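Local coordinates for D-isomer specific 2-hydroxyacid dehydrogenase NAD-binding (PDB 4XA8), which probably acts as an oxidoreductase of the D-isomer-specific 2-hydroxyacid dehydrogenase family that uses a nicotinamide nucleotide, and can bind NADPH, at residues A[50-55]-A[66-71]; A[94-99]-A[308-313]; A[145-150]-A[201-206]. One frame throughout, in Å; residues are numbered along the deposited sequence.

Interaction 1 of 3, residues A[50-55]-A[66-71]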
loop_
_atom_site.group_PDB
_atom_site.type_symbol
_atom_site.label_atom_id
_atom_site.label_comp_id
_atom_site.label_asym_id
_atom_site.label_seq_id
_atom_site.Cartn_x
_atom_site.Cartn_y
_atom_site.Cartn_z
ATOM N N GLU A 50 -43.595 -5.072 -16.439
ATOM C CA GLU A 50 -44.297 -6.198 -15.828
ATOM C C GLU A 50 -43.497 -7.499 -15.895
ATOM O O GLU A 50 -43.731 -8.397 -15.088
ATOM C CB GLU A 50 -45.687 -6.372 -16.470
ATOM C CG GLU A 50 -46.606 -5.212 -16.137
ATOM C CD GLU A 50 -48.057 -5.493 -16.455
ATOM O OE1 GLU A 50 -48.462 -5.205 -17.597
ATOM O OE2 GLU A 50 -48.774 -5.991 -15.555
ATOM N N GLU A 51 -42.539 -7.592 -16.818
ATOM C CA GLU A 51 -41.741 -8.817 -16.976
ATOM C C GLU A 51 -40.562 -8.866 -16.025
ATOM O O GLU A 51 -39.890 -9.892 -15.933
ATOM C CB GLU A 51 -41.269 -8.980 -18.432
ATOM C CG GLU A 51 -42.410 -9.286 -19.393
ATOM C CD GLU A 51 -41.980 -9.374 -20.855
ATOM O OE1 GLU A 51 -42.745 -9.917 -21.678
ATOM O OE2 GLU A 51 -40.887 -8.897 -21.199
ATOM N N VAL A 52 -40.305 -7.763 -15.315
ATOM C CA VAL A 52 -39.160 -7.646 -14.411
ATOM C C VAL A 52 -39.500 -8.244 -13.065
ATOM O O VAL A 52 -40.455 -7.827 -12.405
ATOM C CB VAL A 52 -38.774 -6.170 -14.197
ATOM C CG1 VAL A 52 -37.709 -6.047 -13.130
ATOM C CG2 VAL A 52 -38.274 -5.579 -15.501
ATOM N N ARG A 53 -38.721 -9.224 -12.650
ATOM C CA ARG A 53 -39.028 -9.941 -11.420
ATOM C C ARG A 53 -37.902 -9.909 -10.391
ATOM O O ARG A 53 -38.111 -10.225 -9.220
ATOM C CB ARG A 53 -39.421 -11.369 -11.766
ATOM C CG ARG A 53 -40.707 -11.424 -12.572
ATOM C CD ARG A 53 -40.948 -12.812 -13.110
ATOM N NE ARG A 53 -41.549 -13.693 -12.114
ATOM C CZ ARG A 53 -41.867 -14.969 -12.329
ATOM N NH1 ARG A 53 -41.634 -15.539 -13.508
ATOM N NH2 ARG A 53 -42.407 -15.686 -11.351
ATOM N N TYR A 54 -36.726 -9.486 -10.819
ATOM C CA TYR A 54 -35.578 -9.398 -9.930
ATOM C C TYR A 54 -34.921 -8.038 -10.133
ATOM O O TYR A 54 -34.891 -7.534 -11.259
ATOM C CB TYR A 54 -34.618 -10.559 -10.224
ATOM C CG TYR A 54 -35.318 -11.809 -10.752
ATOM C CD1 TYR A 54 -36.066 -12.639 -9.908
ATOM C CD2 TYR A 54 -35.274 -12.131 -12.105
ATOM C CE1 TYR A 54 -36.710 -13.764 -10.394
ATOM C CE2 TYR A 54 -35.929 -13.247 -12.607
ATOM C CZ TYR A 54 -36.644 -14.053 -11.748
ATOM O OH TYR A 54 -37.290 -15.145 -12.259
ATOM N N ALA A 55 -34.450 -7.438 -9.037
ATOM C CA ALA A 55 -33.711 -6.172 -9.069
ATOM C C ALA A 55 -32.375 -6.286 -8.328
ATOM O O ALA A 55 -32.337 -6.659 -7.156
ATOM C CB ALA A 55 -34.572 -5.057 -8.472
ATOM N N ALA A 66 -41.265 1.089 -7.739
ATOM C CA ALA A 66 -42.679 1.170 -8.073
ATOM C C ALA A 66 -42.888 0.910 -9.541
ATOM O O ALA A 66 -44.022 0.701 -9.974
ATOM C CB ALA A 66 -43.266 2.517 -7.705
ATOM N N ARG A 67 -41.823 0.948 -10.310
ATOM C CA ARG A 67 -41.901 0.635 -11.728
ATOM C C ARG A 67 -42.228 -0.832 -12.007
ATOM O O ARG A 67 -42.569 -1.171 -13.133
ATOM C CB ARG A 67 -40.550 0.905 -12.414
ATOM C CG ARG A 67 -40.112 2.356 -12.573
ATOM C CD ARG A 67 -38.638 2.293 -12.989
ATOM N NE ARG A 67 -38.013 3.576 -13.300
ATOM C CZ ARG A 67 -38.046 4.177 -14.486
ATOM N NH1 ARG A 67 -38.710 3.643 -15.498
ATOM N NH2 ARG A 67 -37.436 5.346 -14.648
ATOM N N PHE A 68 -42.034 -1.716 -11.015
ATOM C CA PHE A 68 -41.953 -3.159 -11.265
ATOM C C PHE A 68 -42.926 -3.867 -10.349
ATOM O O PHE A 68 -42.531 -4.349 -9.284
ATOM C CB PHE A 68 -40.496 -3.632 -11.005
ATOM C CG PHE A 68 -39.461 -2.789 -11.708
ATOM C CD1 PHE A 68 -39.409 -2.761 -13.088
ATOM C CD2 PHE A 68 -38.549 -2.017 -10.987
ATOM C CE1 PHE A 68 -38.475 -1.981 -13.747
ATOM C CE2 PHE A 68 -37.630 -1.228 -11.640
ATOM C CZ PHE A 68 -37.581 -1.212 -13.022
ATOM N N PRO A 69 -44.233 -3.901 -10.728
ATOM C CA PRO A 69 -45.231 -4.468 -9.820
ATOM C C PRO A 69 -45.027 -5.963 -9.486
ATOM O O PRO A 69 -45.376 -6.374 -8.392
ATOM C CB PRO A 69 -46.574 -4.207 -10.541
ATOM C CG PRO A 69 -46.249 -4.003 -11.967
ATOM C CD PRO A 69 -44.787 -3.569 -12.051
ATOM N N ASN A 70 -44.414 -6.738 -10.388
ATOM C CA ASN A 70 -44.223 -8.193 -10.222
ATOM C C ASN A 70 -42.841 -8.608 -9.664
ATOM O O ASN A 70 -42.457 -9.794 -9.709
ATOM C CB ASN A 70 -44.453 -8.866 -11.580
ATOM C CG ASN A 70 -45.826 -8.596 -12.126
ATOM O OD1 ASN A 70 -46.795 -8.574 -11.374
ATOM N ND2 ASN A 70 -45.929 -8.386 -13.437
ATOM N N LEU A 71 -42.098 -7.632 -9.146
ATOM C CA LEU A 71 -40.830 -7.896 -8.429
ATOM C C LEU A 71 -41.005 -8.956 -7.317
ATOM O O LEU A 71 -41.949 -8.883 -6.479
ATOM C CB LEU A 71 -40.341 -6.592 -7.812
ATOM C CG LEU A 71 -38.889 -6.316 -7.525
ATOM C CD1 LEU A 71 -38.075 -6.526 -8.791
ATOM C CD2 LEU A 71 -38.828 -4.877 -7.019
HETATM O O HOH W 1 -42.552 -6.104 -12.673
#
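N70 grips the backbone of E50 with its side-chain amide: ND2 of N70 lies 2.7 Å from O of E50, with an N-H...O angle of 177°. The donor sits in the carbonyl plane on a lone pair, at a C=O...N angle of 123°, and the acceptor lies almost exactly in the amide plane of N70. This almost ideal geometry fixes the rotation of the amide. CG of N70 stands beside its own backbone N (chi1 -59°), which swings the amide across to the 3-10 segment that leads into strand 52-57. The backbone of N70 is tied in as well, through a water that donates to V52 O at 2.7 Å and accepts from N70 N at 3.0 Å. V52 carries the apolar half of the contact. Its CB is 3.6 Å from CD1 of F68, and both methyls spread obliquely around the same part of the ring. V11 of strand 9-13 touches V52, F68 and A55, so this cluster continues into the sheet. L71 points its CB away, yet its end folds back: CD1 of L71 lies 3.7 Å from A55 N and 3.8 Å from A55 CB, against the strand backbone. On the other side of the strand R53 leads away, its guanidinium hydrogen-bonded to S7 O and salt-bridged to E305, while its CG still brushes N70 O at 3.7 Å. A type I turn from F68 to L71, closed by a weak bond from L71 N to F68 O, brings these residues round together. From there the chain enters strand 73-76, the parallel neighbour of strand 52-57. The arrangement thus starts two adjacent strands side by side, in a five-stranded parallel sheet whose 2-1-3-4-5 order is that of flavodoxin-like alpha/beta domains.

Interaction 2 of 3, residues A[94-99]-A[308-313]; sequences PVTRLS and EPVLNQ
N312 reaches from the C-terminal tail to R97 and S99, along and after the edge strand of the flavodoxin-like five-stranded parallel sheet. Its backbone takes a left-handed helical conformation (phi 61°, psi 41°), turning the tail onto the strand, where T96 and Q313 form a single backbone bridge. Along the side chain, CB of N312 meets R97 O at 3.4 Å. CG comes next, 3.4 Å from S99 CB. At the tip, OD1 and ND2 of N312 straddle that same S99 CB, at 3.2 and 3.3 Å. The guanidinium of R97, a residue that binds NADPH in a crystal structure of this protein, crosses N312 with its plane 88° from the amide. Its NH1 comes close to N312 O, but at a poor angle for a hydrogen bond. Further back, CG2 of T96 packs at about a right angle on CG2 of V310, which also meets CB of P94, while OG1 of T96 is bonded to V74 O. Helix 290-306 backs the tail, with N300 OD1 accepting from L311 N. V95 is backbone-bonded to V314, and within 94-99 and 308-313 R97 N donates to N312 O at 3.2 Å.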
loop_
_atom_site.group_PDB
_atom_site.type_symbol
_atom_site.label_atom_id
_atom_site.label_comp_id
_atom_site.label_asym_id
_atom_site.label_seq_id
_atom_site.Cartn_x
_atom_site.Cartn_y
_atom_site.Cartn_z
ATOM N N PRO A 94 -38.404 -10.682 -0.467
ATOM C CA PRO A 94 -37.059 -10.940 0.036
ATOM C C PRO A 94 -36.014 -9.952 -0.518
ATOM O O PRO A 94 -36.042 -9.598 -1.710
ATOM C CB PRO A 94 -36.750 -12.357 -0.453
ATOM C CG PRO A 94 -38.058 -12.954 -0.824
ATOM C CD PRO A 94 -38.960 -11.829 -1.204
ATOM N N VAL A 95 -35.129 -9.527 0.383
ATOM C CA VAL A 95 -34.020 -8.651 0.090
ATOM C C VAL A 95 -32.745 -9.391 0.472
ATOM O O VAL A 95 -32.602 -9.858 1.600
ATOM C CB VAL A 95 -34.135 -7.336 0.881
ATOM C CG1 VAL A 95 -32.987 -6.392 0.530
ATOM C CG2 VAL A 95 -35.472 -6.681 0.557
ATOM N N THR A 96 -31.832 -9.516 -0.470
ATOM C CA THR A 96 -30.605 -10.229 -0.223
ATOM C C THR A 96 -29.420 -9.288 -0.396
ATOM O O THR A 96 -29.528 -8.221 -1.038
ATOM C CB THR A 96 -30.464 -11.413 -1.184
ATOM O OG1 THR A 96 -30.653 -10.952 -2.526
ATOM C CG2 THR A 96 -31.475 -12.493 -0.854
ATOM N N ARG A 97 -28.320 -9.689 0.213
ATOM C CA ARG A 97 -27.039 -9.049 0.019
ATOM C C ARG A 97 -26.128 -10.094 -0.626
ATOM O O ARG A 97 -26.468 -11.286 -0.690
ATOM C CB ARG A 97 -26.483 -8.528 1.346
ATOM C CG ARG A 97 -25.688 -9.549 2.142
ATOM C CD ARG A 97 -25.611 -9.201 3.622
ATOM N NE ARG A 97 -25.076 -10.341 4.354
ATOM C CZ ARG A 97 -25.757 -11.454 4.642
ATOM N NH1 ARG A 97 -27.029 -11.604 4.271
ATOM N NH2 ARG A 97 -25.166 -12.434 5.316
ATOM N N LEU A 98 -24.997 -9.644 -1.138
ATOM C CA LEU A 98 -24.032 -10.553 -1.699
ATOM C C LEU A 98 -23.140 -11.055 -0.561
ATOM O O LEU A 98 -22.791 -10.316 0.358
ATOM C CB LEU A 98 -23.198 -9.883 -2.769
ATOM C CG LEU A 98 -24.004 -9.137 -3.831
ATOM C CD1 LEU A 98 -23.040 -8.301 -4.662
ATOM C CD2 LEU A 98 -24.845 -10.098 -4.665
ATOM N N SER A 99 -22.818 -12.332 -0.608
ATOM C CA SER A 99 -21.926 -12.931 0.357
ATOM C C SER A 99 -20.697 -13.302 -0.447
ATOM O O SER A 99 -20.718 -14.264 -1.206
ATOM C CB SER A 99 -22.602 -14.154 0.980
ATOM O OG SER A 99 -21.724 -14.900 1.807
ATOM N N GLU A 308 -38.385 -21.816 -2.833
ATOM C CA GLU A 308 -37.428 -22.217 -1.818
ATOM C C GLU A 308 -36.889 -20.986 -1.122
ATOM O O GLU A 308 -36.825 -19.909 -1.724
ATOM C CB GLU A 308 -36.289 -23.000 -2.451
ATOM C CG GLU A 308 -36.766 -24.117 -3.356
ATOM C CD GLU A 308 -35.649 -25.044 -3.765
ATOM O OE1 GLU A 308 -34.492 -24.585 -3.830
ATOM O OE2 GLU A 308 -35.939 -26.229 -4.034
ATOM N N PRO A 309 -36.466 -21.132 0.143
ATOM C CA PRO A 309 -35.954 -19.916 0.770
ATOM C C PRO A 309 -34.673 -19.423 0.061
ATOM O O PRO A 309 -33.933 -20.215 -0.535
ATOM C CB PRO A 309 -35.694 -20.338 2.227
ATOM C CG PRO A 309 -36.194 -21.753 2.363
ATOM C CD PRO A 309 -36.265 -22.327 0.983
ATOM N N VAL A 310 -34.443 -18.118 0.102
ATOM C CA VAL A 310 -33.304 -17.528 -0.588
ATOM C C VAL A 310 -32.071 -17.524 0.333
ATOM O O VAL A 310 -32.194 -17.371 1.555
ATOM C CB VAL A 310 -33.618 -16.112 -1.146
ATOM C CG1 VAL A 310 -34.723 -16.190 -2.186
ATOM C CG2 VAL A 310 -33.952 -15.112 -0.037
ATOM N N LEU A 311 -30.904 -17.714 -0.270
ATOM C CA LEU A 311 -29.629 -17.583 0.411
ATOM C C LEU A 311 -29.350 -16.100 0.713
ATOM O O LEU A 311 -29.733 -15.199 -0.082
ATOM C CB LEU A 311 -28.508 -18.159 -0.483
ATOM C CG LEU A 311 -28.583 -19.635 -0.946
ATOM C CD1 LEU A 311 -27.643 -19.943 -2.115
ATOM C CD2 LEU A 311 -28.257 -20.566 0.202
ATOM N N ASN A 312 -28.706 -15.844 1.854
ATOM C CA ASN A 312 -28.222 -14.487 2.224
ATOM C C ASN A 312 -29.276 -13.391 2.369
ATOM O O ASN A 312 -29.059 -12.242 1.983
ATOM C CB ASN A 312 -27.139 -14.018 1.250
ATOM C CG ASN A 312 -25.920 -14.899 1.295
ATOM O OD1 ASN A 312 -25.326 -15.082 2.349
ATOM N ND2 ASN A 312 -25.556 -15.471 0.162
ATOM N N GLN A 313 -30.401 -13.736 2.963
ATOM C CA GLN A 313 -31.493 -12.774 3.160
ATOM C C GLN A 313 -31.163 -11.777 4.284
ATOM O O GLN A 313 -30.592 -12.168 5.299
ATOM C CB GLN A 313 -32.776 -13.532 3.460
ATOM C CG GLN A 313 -34.024 -12.688 3.356
ATOM C CD GLN A 313 -35.271 -13.530 3.327
ATOM O OE1 GLN A 313 -35.197 -14.761 3.278
ATOM N NE2 GLN A 313 -36.442 -12.873 3.376
#

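Interaction 3 of 3, residues A[145-150]-A[201-206]; sequences IRVGVL and IVVVML
With chi1 at -176°, L150 sends CG away from its own amide nitrogen and beside its carbonyl carbon, while L206 keeps its own CG beside the backbone N (chi1 -79°), and the two branched ends converge obliquely. CD1 of L206 rests 3.6 Å from CG of L150 and equally near its CD2. M205, bent at its last torsion, sets SD 3.7 Å from CG1 of V149. At the opposite end of the pair, I201 extends CD1 to within 3.8 Å of CG2 of I145.

Between these side chains the two strands run parallel, their axes 16° apart, stitched by alternating backbone bonds. R146 O accepts from I201 N at 3.1 Å, and G148 then uses both its polar atoms: N donates to I201 O at 2.8 Å and O accepts from V203 N at 2.7 Å. L150 repeats the pattern, N to V203 O at 2.8 Å and O from M205 N at 2.8 Å, so the ladder runs on past the end of strand 201-204. V147, V149, I201 and V203 share one face of the sheet, where V147 and V149 meet helix 154-165 and V147 and V203 meet V115 of helix 103-119. V202, V204 and L150 face the other way, V202 and V204 onto F230.

This is the middle of a Rossmann fold, where strands 146-150 and 201-204 lie side by side and the order of the seven-stranded sheet reverses. Strand 146-150 leads into a glycine-rich segment consistent with GxGxxG, running into helix 154-165; its L152, D154, L155 and G156 bind NADPH in a crystal structure. Buried amides matched to carbonyls and sealed by aliphatic side chains are consistent with a firm, apolar base beside the nucleotide site, with M205 close to G156 and V233.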
loop_
_atom_site.group_PDB
_atom_site.type_symbol
_atom_site.label_atom_id
_atom_site.label_comp_id
_atom_site.label_asym_id
_atom_site.label_seq_id
_atom_site.Cartn_x
_atom_site.Cartn_y
_atom_site.Cartn_z
ATOM N N ILE A 145 4.582 3.920 15.408
ATOM C CA ILE A 145 3.397 4.470 14.744
ATOM C C ILE A 145 2.095 3.848 15.257
ATOM O O ILE A 145 1.815 2.642 15.096
ATOM C CB ILE A 145 3.503 4.334 13.220
ATOM C CG1 ILE A 145 4.802 5.002 12.736
ATOM C CG2 ILE A 145 2.284 4.981 12.531
ATOM C CD1 ILE A 145 5.043 4.853 11.241
ATOM N N ARG A 146 1.294 4.685 15.868
ATOM C CA ARG A 146 0.052 4.245 16.485
ATOM C C ARG A 146 -1.079 4.314 15.481
ATOM O O ARG A 146 -1.378 5.398 14.964
ATOM C CB ARG A 146 -0.270 5.122 17.686
ATOM C CG ARG A 146 0.809 5.078 18.740
ATOM C CD ARG A 146 0.592 6.167 19.769
ATOM N NE ARG A 146 0.123 5.619 21.042
ATOM C CZ ARG A 146 -0.276 6.352 22.089
ATOM N NH1 ARG A 146 -0.278 7.683 22.039
ATOM N NH2 ARG A 146 -0.659 5.744 23.204
ATOM N N VAL A 147 -1.716 3.186 15.216
ATOM C CA VAL A 147 -2.770 3.077 14.157
ATOM C C VAL A 147 -4.020 2.558 14.906
ATOM O O VAL A 147 -3.958 1.535 15.613
ATOM C CB VAL A 147 -2.397 2.055 13.059
ATOM C CG1 VAL A 147 -3.438 1.969 11.951
ATOM C CG2 VAL A 147 -1.011 2.333 12.460
ATOM N N GLY A 148 -5.101 3.299 14.784
ATOM C CA GLY A 148 -6.356 3.016 15.445
ATOM C C GLY A 148 -7.371 2.554 14.409
ATOM O O GLY A 148 -7.664 3.288 13.444
ATOM N N VAL A 149 -7.973 1.392 14.632
ATOM C CA VAL A 149 -9.097 0.925 13.783
ATOM C C VAL A 149 -10.435 1.154 14.547
ATOM O O VAL A 149 -10.640 0.562 15.622
ATOM C CB VAL A 149 -8.905 -0.577 13.463
ATOM C CG1 VAL A 149 -10.027 -1.118 12.574
ATOM C CG2 VAL A 149 -7.603 -0.803 12.771
ATOM N N LEU A 150 -11.280 2.047 14.030
ATOM C CA LEU A 150 -12.562 2.386 14.607
ATOM C C LEU A 150 -13.606 1.431 14.028
ATOM O O LEU A 150 -14.016 1.568 12.885
ATOM C CB LEU A 150 -12.862 3.869 14.330
ATOM C CG LEU A 150 -14.100 4.474 14.921
ATOM C CD1 LEU A 150 -13.930 4.703 16.417
ATOM C CD2 LEU A 150 -14.385 5.791 14.218
ATOM N N ILE A 201 -2.702 7.497 13.053
ATOM C CA ILE A 201 -3.452 7.158 11.838
ATOM C C ILE A 201 -4.736 6.532 12.302
ATOM O O ILE A 201 -4.717 5.615 13.173
ATOM C CB ILE A 201 -2.676 6.159 10.954
ATOM C CG1 ILE A 201 -1.322 6.752 10.550
ATOM C CG2 ILE A 201 -3.437 5.791 9.708
ATOM C CD1 ILE A 201 -0.355 5.770 9.971
ATOM N N VAL A 202 -5.874 6.969 11.754
ATOM C CA VAL A 202 -7.128 6.344 12.186
ATOM C C VAL A 202 -7.850 5.760 10.965
ATOM O O VAL A 202 -7.826 6.346 9.874
ATOM C CB VAL A 202 -8.028 7.318 13.021
ATOM C CG1 VAL A 202 -8.503 8.457 12.167
ATOM C CG2 VAL A 202 -9.248 6.625 13.605
ATOM N N VAL A 203 -8.411 4.550 11.130
ATOM C CA VAL A 203 -9.166 3.852 10.018
ATOM C C VAL A 203 -10.611 3.697 10.429
ATOM O O VAL A 203 -10.940 2.961 11.381
ATOM C CB VAL A 203 -8.583 2.484 9.619
ATOM C CG1 VAL A 203 -9.225 1.993 8.344
ATOM C CG2 VAL A 203 -7.076 2.535 9.463
ATOM N N VAL A 204 -11.501 4.384 9.738
ATOM C CA VAL A 204 -12.944 4.226 10.017
ATOM C C VAL A 204 -13.506 2.976 9.307
ATOM O O VAL A 204 -13.534 2.904 8.056
ATOM C CB VAL A 204 -13.760 5.418 9.521
ATOM C CG1 VAL A 204 -15.231 5.254 9.943
ATOM C CG2 VAL A 204 -13.210 6.721 10.081
ATOM N N MET A 205 -13.945 1.998 10.087
ATOM C CA MET A 205 -14.498 0.749 9.597
ATOM C C MET A 205 -15.785 0.373 10.374
ATOM O O MET A 205 -16.042 -0.810 10.648
ATOM C CB MET A 205 -13.495 -0.404 9.718
ATOM C CG MET A 205 -12.173 -0.075 9.088
ATOM S SD MET A 205 -11.086 -1.524 9.019
ATOM C CE MET A 205 -11.951 -2.485 7.806
ATOM N N LEU A 206 -16.585 1.379 10.736
ATOM C CA LEU A 206 -17.805 1.117 11.516
ATOM C C LEU A 206 -18.956 0.789 10.597
ATOM O O LEU A 206 -19.170 1.482 9.638
ATOM C CB LEU A 206 -18.187 2.356 12.296
ATOM C CG LEU A 206 -17.407 2.587 13.554
ATOM C CD1 LEU A 206 -17.572 4.042 13.931
ATOM C CD2 LEU A 206 -17.911 1.648 14.645
#

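How the interactions relate
From the N terminus, interaction 1 comes first and closes a short loop, from 50-55 to 66-71, before the next contact opens. Interaction 2 then spans most of the remaining chain: it begins on edge strand 95-97 and is completed only when the tail at 308-313 returns after helix 290-306. Interaction 3 opens and closes within that span, pairing two central strands of the nucleotide-binding domain, so no loops cross. Interactions 1 and 2 reach the same five-stranded sheet, their centres about 17 Å apart. Interaction 3 belongs to the seven-stranded sheet, its centre about 32 Å from that of interaction 2. The C-terminal tail thus rejoins the first domain.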